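Local coordinates for protein eukaryotic translation initiation factor 2A (Schizosaccharomyces pombe, PDB 3WJ9) that probably takes part in early translation initiation by directing methionyl-tRNAi to 40S ribosomal subunits in a codon-dependent manner on a small number of specific mRNAs, at residues Ala182-Arg196 with Ser208-Trp222. Numbering follows the deposited sequence.
Sequences AVFIPEKKGAPASVR and SQKTFFKADKVQFKW
Val195 and Lys210 form an antiparallel hydrogen-bonded pair in the outer half of a blade of the beta-propeller portion of this factor. Val195 N donates to Lys210 O at 2.8 Å, and Lys210 N returns a bond to Val195 O at 3.1 Å. The same hairpin, 193-199 with 206-212, also pairs Phe212 N with Ala193 O, though this bond is modelled too short for its length to be trusted. That carbonyl oxygen takes a bond from the side chain of Thr211, whose OG1 lies 2.6 Å from Ala193 O and well above the carbonyl plane. Ser194 OG is placed against Lys210 O, again at a doubtfully short distance. Each of these two carbonyls thus appears to take a hydroxyl besides a backbone N-H.

On the face that carries Ser194 and Thr211, the bent side chain of Arg196 runs alongside the extended chain of Gln209. Their guanidinium and amide planes are only 17° apart, and Gln209 NE2 sits over the guanidinium face.

The face bearing Val195 and Phe212 is largely apolar. After Phe212 the chain crosses over the sheet and enters the first strand of the next blade, 220-222. Phe220 receives Ala182 CB over one ring face, while Val195 CG1 meets the ring edge, 3.6 Å from Phe220 CZ. The other branch, Val195 CG2, touches Phe212 CE1. Leu229 of the next blade and Ala172 of strand 170-173, in the same blade as Val195, also touch Phe220, which lies where the two blades meet. Phe184 has CG anti to its N (chi1 176°), which lays the ring beneath Val218. Val218 CB stands over the centre of that ring, 3.6 Å from the Phe184 centroid and 8° off the normal.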
loop_
_atom_site.group_PDB
_atom_site.type_symbol
_atom_site.label_atom_id
_atom_site.label_comp_id
_atom_site.label_asym_id
_atom_site.label_seq_id
_atom_site.Cartn_x
_atom_site.Cartn_y
_atom_site.Cartn_z
ATOM N N ALA A 182 9.353 7.582 -11.806
ATOM C CA ALA A 182 8.501 7.265 -12.947
ATOM C C ALA A 182 7.307 8.216 -12.959
ATOM O O ALA A 182 6.651 8.398 -11.934
ATOM C CB ALA A 182 8.038 5.827 -12.886
ATOM N N VAL A 183 7.035 8.826 -14.112
ATOM C CA VAL A 183 6.046 9.903 -14.205
ATOM C C VAL A 183 5.072 9.680 -15.377
ATOM O O VAL A 183 5.370 8.918 -16.296
ATOM C CB VAL A 183 6.751 11.277 -14.357
ATOM C CG1 VAL A 183 5.800 12.413 -14.052
ATOM C CG2 VAL A 183 7.963 11.367 -13.438
ATOM N N PHE A 184 3.912 10.337 -15.342
ATOM C CA PHE A 184 2.890 10.168 -16.380
ATOM C C PHE A 184 2.226 11.484 -16.799
ATOM O O PHE A 184 1.990 12.365 -15.974
ATOM C CB PHE A 184 1.821 9.180 -15.902
ATOM C CG PHE A 184 0.677 9.004 -16.865
ATOM C CD1 PHE A 184 0.816 8.204 -17.984
ATOM C CD2 PHE A 184 -0.538 9.626 -16.639
ATOM C CE1 PHE A 184 -0.230 8.035 -18.868
ATOM C CE2 PHE A 184 -1.589 9.459 -17.521
ATOM C CZ PHE A 184 -1.435 8.663 -18.635
ATOM N N ILE A 185 1.916 11.598 -18.089
ATOM C CA ILE A 185 1.290 12.794 -18.656
ATOM C C ILE A 185 -0.042 12.447 -19.317
ATOM O O ILE A 185 -0.078 11.647 -20.245
ATOM C CB ILE A 185 2.211 13.474 -19.701
ATOM C CG1 ILE A 185 3.586 13.779 -19.100
ATOM C CG2 ILE A 185 1.559 14.729 -20.271
ATOM C CD1 ILE A 185 4.634 12.726 -19.401
ATOM N N PRO A 186 -1.143 13.059 -18.849
ATOM C CA PRO A 186 -2.479 12.705 -19.342
ATOM C C PRO A 186 -2.719 13.195 -20.767
ATOM O O PRO A 186 -2.062 14.135 -21.212
ATOM C CB PRO A 186 -3.408 13.411 -18.355
ATOM C CG PRO A 186 -2.640 14.609 -17.935
ATOM C CD PRO A 186 -1.190 14.189 -17.906
ATOM N N GLU A 187 -3.658 12.559 -21.464
ATOM C CA GLU A 187 -3.944 12.863 -22.864
ATOM C C GLU A 187 -4.504 14.268 -23.063
ATOM O O GLU A 187 -5.432 14.680 -22.369
ATOM C CB GLU A 187 -4.928 11.840 -23.438
ATOM C CG GLU A 187 -5.479 12.206 -24.810
ATOM C CD GLU A 187 -6.816 11.552 -25.102
ATOM O OE1 GLU A 187 -6.830 10.424 -25.638
ATOM O OE2 GLU A 187 -7.855 12.168 -24.788
ATOM N N LYS A 188 -3.943 14.994 -24.024
ATOM C CA LYS A 188 -4.478 16.298 -24.399
ATOM C C LYS A 188 -4.776 16.352 -25.894
ATOM O O LYS A 188 -4.697 15.340 -26.587
ATOM C CB LYS A 188 -3.510 17.417 -24.006
ATOM C CG LYS A 188 -2.241 17.485 -24.840
ATOM C CD LYS A 188 -1.476 18.766 -24.544
ATOM C CE LYS A 188 -0.158 18.823 -25.295
ATOM N NZ LYS A 188 0.126 20.198 -25.791
ATOM N N LYS A 189 -5.127 17.536 -26.384
ATOM C CA LYS A 189 -5.451 17.717 -27.793
ATOM C C LYS A 189 -4.225 17.538 -28.684
ATOM O O LYS A 189 -3.163 18.100 -28.416
ATOM C CB LYS A 189 -6.064 19.100 -28.018
ATOM C CG LYS A 189 -6.483 19.380 -29.452
ATOM C CD LYS A 189 -7.078 20.775 -29.572
ATOM C CE LYS A 189 -7.327 21.161 -31.021
ATOM N NZ LYS A 189 -8.336 20.280 -31.669
ATOM N N GLY A 190 -4.380 16.744 -29.739
ATOM C CA GLY A 190 -3.314 16.523 -30.699
ATOM C C GLY A 190 -2.126 15.773 -30.131
ATOM O O GLY A 190 -1.053 15.751 -30.732
ATOM N N ALA A 191 -2.314 15.155 -28.971
ATOM C CA ALA A 191 -1.234 14.430 -28.316
ATOM C C ALA A 191 -1.768 13.307 -27.439
ATOM O O ALA A 191 -2.766 13.472 -26.744
ATOM C CB ALA A 191 -0.381 15.383 -27.493
ATOM N N PRO A 192 -1.097 12.152 -27.474
ATOM C CA PRO A 192 -1.479 11.022 -26.633
ATOM C C PRO A 192 -0.848 11.140 -25.251
ATOM O O PRO A 192 -0.061 12.057 -25.020
ATOM C CB PRO A 192 -0.927 9.813 -27.397
ATOM C CG PRO A 192 -0.049 10.379 -28.506
ATOM C CD PRO A 192 0.093 11.843 -28.278
ATOM N N ALA A 193 -1.193 10.233 -24.344
ATOM C CA ALA A 193 -0.585 10.235 -23.023
ATOM C C ALA A 193 0.848 9.732 -23.109
ATOM O O ALA A 193 1.231 9.104 -24.093
ATOM C CB ALA A 193 -1.391 9.389 -22.065
ATOM N N SER A 194 1.639 10.009 -22.078
ATOM C CA SER A 194 3.040 9.604 -22.077
ATOM C C SER A 194 3.525 9.152 -20.701
ATOM O O SER A 194 3.028 9.605 -19.672
ATOM C CB SER A 194 3.920 10.748 -22.585
ATOM O OG SER A 194 5.283 10.364 -22.611
ATOM N N VAL A 195 4.503 8.249 -20.708
ATOM C CA VAL A 195 5.131 7.747 -19.492
ATOM C C VAL A 195 6.641 7.965 -19.572
ATOM O O VAL A 195 7.247 7.765 -20.623
ATOM C CB VAL A 195 4.825 6.247 -19.274
ATOM C CG1 VAL A 195 5.656 5.673 -18.136
ATOM C CG2 VAL A 195 3.342 6.039 -19.011
ATOM N N ARG A 196 7.244 8.372 -18.458
ATOM C CA ARG A 196 8.654 8.747 -18.435
ATOM C C ARG A 196 9.387 8.243 -17.187
ATOM O O ARG A 196 8.829 8.230 -16.092
ATOM C CB ARG A 196 8.783 10.270 -18.529
ATOM C CG ARG A 196 9.903 10.714 -19.430
ATOM C CD ARG A 196 9.433 10.759 -20.854
ATOM N NE ARG A 196 8.486 11.834 -21.102
ATOM C CZ ARG A 196 8.851 13.089 -21.324
ATOM N NH1 ARG A 196 10.138 13.405 -21.354
ATOM N NH2 ARG A 196 7.936 14.022 -21.539
ATOM N N SER A 208 13.722 6.656 -20.110
ATOM C CA SER A 208 12.655 6.142 -20.960
ATOM C C SER A 208 11.758 7.289 -21.399
ATOM O O SER A 208 11.458 8.170 -20.606
ATOM C CB SER A 208 11.842 5.077 -20.218
ATOM O OG SER A 208 10.579 4.861 -20.821
ATOM N N GLN A 209 11.333 7.298 -22.656
ATOM C CA GLN A 209 10.390 8.327 -23.079
ATOM C C GLN A 209 9.384 7.726 -24.045
ATOM O O GLN A 209 9.623 7.616 -25.247
ATOM C CB GLN A 209 11.123 9.539 -23.680
ATOM C CG GLN A 209 10.275 10.445 -24.586
ATOM C CD GLN A 209 10.924 11.794 -24.840
ATOM O OE1 GLN A 209 12.121 11.880 -25.114
ATOM N NE2 GLN A 209 10.137 12.862 -24.712
ATOM N N LYS A 210 8.262 7.286 -23.483
ATOM C CA LYS A 210 7.261 6.528 -24.225
ATOM C C LYS A 210 5.925 7.275 -24.227
ATOM O O LYS A 210 5.631 8.038 -23.308
ATOM C CB LYS A 210 7.090 5.129 -23.617
ATOM C CG LYS A 210 8.369 4.268 -23.515
ATOM C CD LYS A 210 9.462 4.608 -24.519
ATOM C CE LYS A 210 10.586 3.598 -24.513
ATOM N NZ LYS A 210 11.860 4.226 -24.975
ATOM N N THR A 211 5.120 7.062 -25.261
ATOM C CA THR A 211 3.810 7.702 -25.328
ATOM C C THR A 211 2.705 6.665 -25.548
ATOM O O THR A 211 2.944 5.592 -26.104
ATOM C CB THR A 211 3.767 8.787 -26.435
ATOM O OG1 THR A 211 2.711 9.717 -26.164
ATOM C CG2 THR A 211 3.568 8.178 -27.800
ATOM N N PHE A 212 1.500 6.984 -25.076
ATOM C CA PHE A 212 0.383 6.041 -25.095
ATOM C C PHE A 212 -0.942 6.718 -25.443
ATOM O O PHE A 212 -1.173 7.869 -25.092
ATOM C CB PHE A 212 0.263 5.335 -23.742
ATOM C CG PHE A 212 1.491 4.562 -23.349
ATOM C CD1 PHE A 212 2.507 5.169 -22.628
ATOM C CD2 PHE A 212 1.633 3.228 -23.700
ATOM C CE1 PHE A 212 3.640 4.464 -22.267
ATOM C CE2 PHE A 212 2.764 2.518 -23.340
ATOM C CZ PHE A 212 3.768 3.137 -22.622
ATOM N N PHE A 213 -1.824 5.970 -26.098
ATOM C CA PHE A 213 -3.033 6.523 -26.703
ATOM C C PHE A 213 -4.294 6.071 -25.997
ATOM O O PHE A 213 -4.311 5.022 -25.351
ATOM C CB PHE A 213 -3.118 6.128 -28.174
ATOM C CG PHE A 213 -1.835 6.286 -28.900
ATOM C CD1 PHE A 213 -1.627 7.384 -29.705
ATOM C CD2 PHE A 213 -0.826 5.343 -28.772
ATOM C CE1 PHE A 213 -0.448 7.536 -30.363
ATOM C CE2 PHE A 213 0.350 5.502 -29.427
ATOM C CZ PHE A 213 0.536 6.600 -30.217
ATOM N N LYS A 214 -5.349 6.869 -26.142
ATOM C CA LYS A 214 -6.613 6.621 -25.465
ATOM C C LYS A 214 -6.362 6.414 -23.979
ATOM O O LYS A 214 -6.979 5.559 -23.350
ATOM C CB LYS A 214 -7.323 5.408 -26.069
ATOM C CG LYS A 214 -7.832 5.631 -27.482
ATOM C CD LYS A 214 -8.180 4.318 -28.157
ATOM C CE LYS A 214 -9.276 3.583 -27.405
ATOM N NZ LYS A 214 -9.610 2.293 -28.064
ATOM N N ALA A 215 -5.434 7.188 -23.429
ATOM C CA ALA A 215 -5.033 7.015 -22.041
ATOM C C ALA A 215 -5.236 8.288 -21.233
ATOM O O ALA A 215 -4.506 9.267 -21.392
ATOM C CB ALA A 215 -3.585 6.564 -21.964
ATOM N N ASP A 216 -6.241 8.266 -20.367
ATOM C CA ASP A 216 -6.511 9.386 -19.478
ATOM C C ASP A 216 -5.873 9.128 -18.120
ATOM O O ASP A 216 -5.510 10.058 -17.400
ATOM C CB ASP A 216 -8.018 9.600 -19.324
ATOM C CG ASP A 216 -8.770 9.397 -20.626
ATOM O OD1 ASP A 216 -8.286 9.869 -21.676
ATOM O OD2 ASP A 216 -9.843 8.760 -20.597
ATOM N N LYS A 217 -5.736 7.849 -17.785
ATOM C CA LYS A 217 -5.213 7.434 -16.490
ATOM C C LYS A 217 -4.017 6.502 -16.638
ATOM O O LYS A 217 -3.607 6.171 -17.752
ATOM C CB LYS A 217 -6.302 6.739 -15.671
ATOM C CG LYS A 217 -7.575 7.546 -15.494
ATOM C CD LYS A 217 -7.309 8.863 -14.789
ATOM C CE LYS A 217 -8.605 9.484 -14.291
ATOM N NZ LYS A 217 -9.616 9.624 -15.376
ATOM N N VAL A 218 -3.470 6.072 -15.504
ATOM C CA VAL A 218 -2.331 5.164 -15.491
ATOM C C VAL A 218 -2.206 4.496 -14.120
ATOM O O VAL A 218 -2.854 4.913 -13.160
ATOM C CB VAL A 218 -1.018 5.904 -15.837
ATOM C CG1 VAL A 218 -0.427 6.551 -14.595
ATOM C CG2 VAL A 218 -0.016 4.958 -16.482
ATOM N N GLN A 219 -1.383 3.455 -14.036
ATOM C CA GLN A 219 -1.089 2.808 -12.762
ATOM C C GLN A 219 0.330 2.246 -12.769
ATOM O O GLN A 219 0.683 1.440 -13.628
ATOM C CB GLN A 219 -2.105 1.701 -12.470
ATOM C CG GLN A 219 -2.047 1.155 -11.055
ATOM C CD GLN A 219 -3.319 0.427 -10.664
ATOM O OE1 GLN A 219 -4.287 0.401 -11.422
ATOM N NE2 GLN A 219 -3.324 -0.164 -9.475
ATOM N N PHE A 220 1.143 2.682 -11.811
ATOM C CA PHE A 220 2.534 2.247 -11.725
ATOM C C PHE A 220 2.722 1.145 -10.691
ATOM O O PHE A 220 2.045 1.125 -9.663
ATOM C CB PHE A 220 3.446 3.429 -11.390
ATOM C CG PHE A 220 3.808 4.269 -12.579
ATOM C CD1 PHE A 220 4.565 3.742 -13.610
ATOM C CD2 PHE A 220 3.399 5.588 -12.663
ATOM C CE1 PHE A 220 4.903 4.509 -14.704
ATOM C CE2 PHE A 220 3.735 6.362 -13.756
ATOM C CZ PHE A 220 4.488 5.822 -14.778
ATOM N N LYS A 221 3.652 0.235 -10.962
ATOM C CA LYS A 221 3.920 -0.869 -10.047
ATOM C C LYS A 221 5.384 -1.298 -10.070
ATOM O O LYS A 221 5.737 -2.288 -10.710
ATOM C CB LYS A 221 3.025 -2.064 -10.380
ATOM C CG LYS A 221 2.299 -2.651 -9.184
ATOM C CD LYS A 221 0.818 -2.314 -9.221
ATOM C CE LYS A 221 0.107 -2.795 -7.971
ATOM N NZ LYS A 221 -1.355 -2.530 -8.031
ATOM N N TRP A 222 6.231 -0.550 -9.367
ATOM C CA TRP A 222 7.630 -0.932 -9.196
ATOM C C TRP A 222 7.725 -2.221 -8.378
ATOM O O TRP A 222 6.782 -2.587 -7.676
ATOM C CB TRP A 222 8.427 0.184 -8.509
ATOM C CG TRP A 222 8.875 1.302 -9.411
ATOM C CD1 TRP A 222 8.254 2.503 -9.601
ATOM C CD2 TRP A 222 10.051 1.328 -10.229
ATOM N NE1 TRP A 222 8.966 3.271 -10.491
ATOM C CE2 TRP A 222 10.075 2.570 -10.893
ATOM C CE3 TRP A 222 11.088 0.421 -10.467
ATOM C CZ2 TRP A 222 11.087 2.928 -11.778
ATOM C CZ3 TRP A 222 12.089 0.775 -11.351
ATOM C CH2 TRP A 222 12.084 2.017 -11.992
#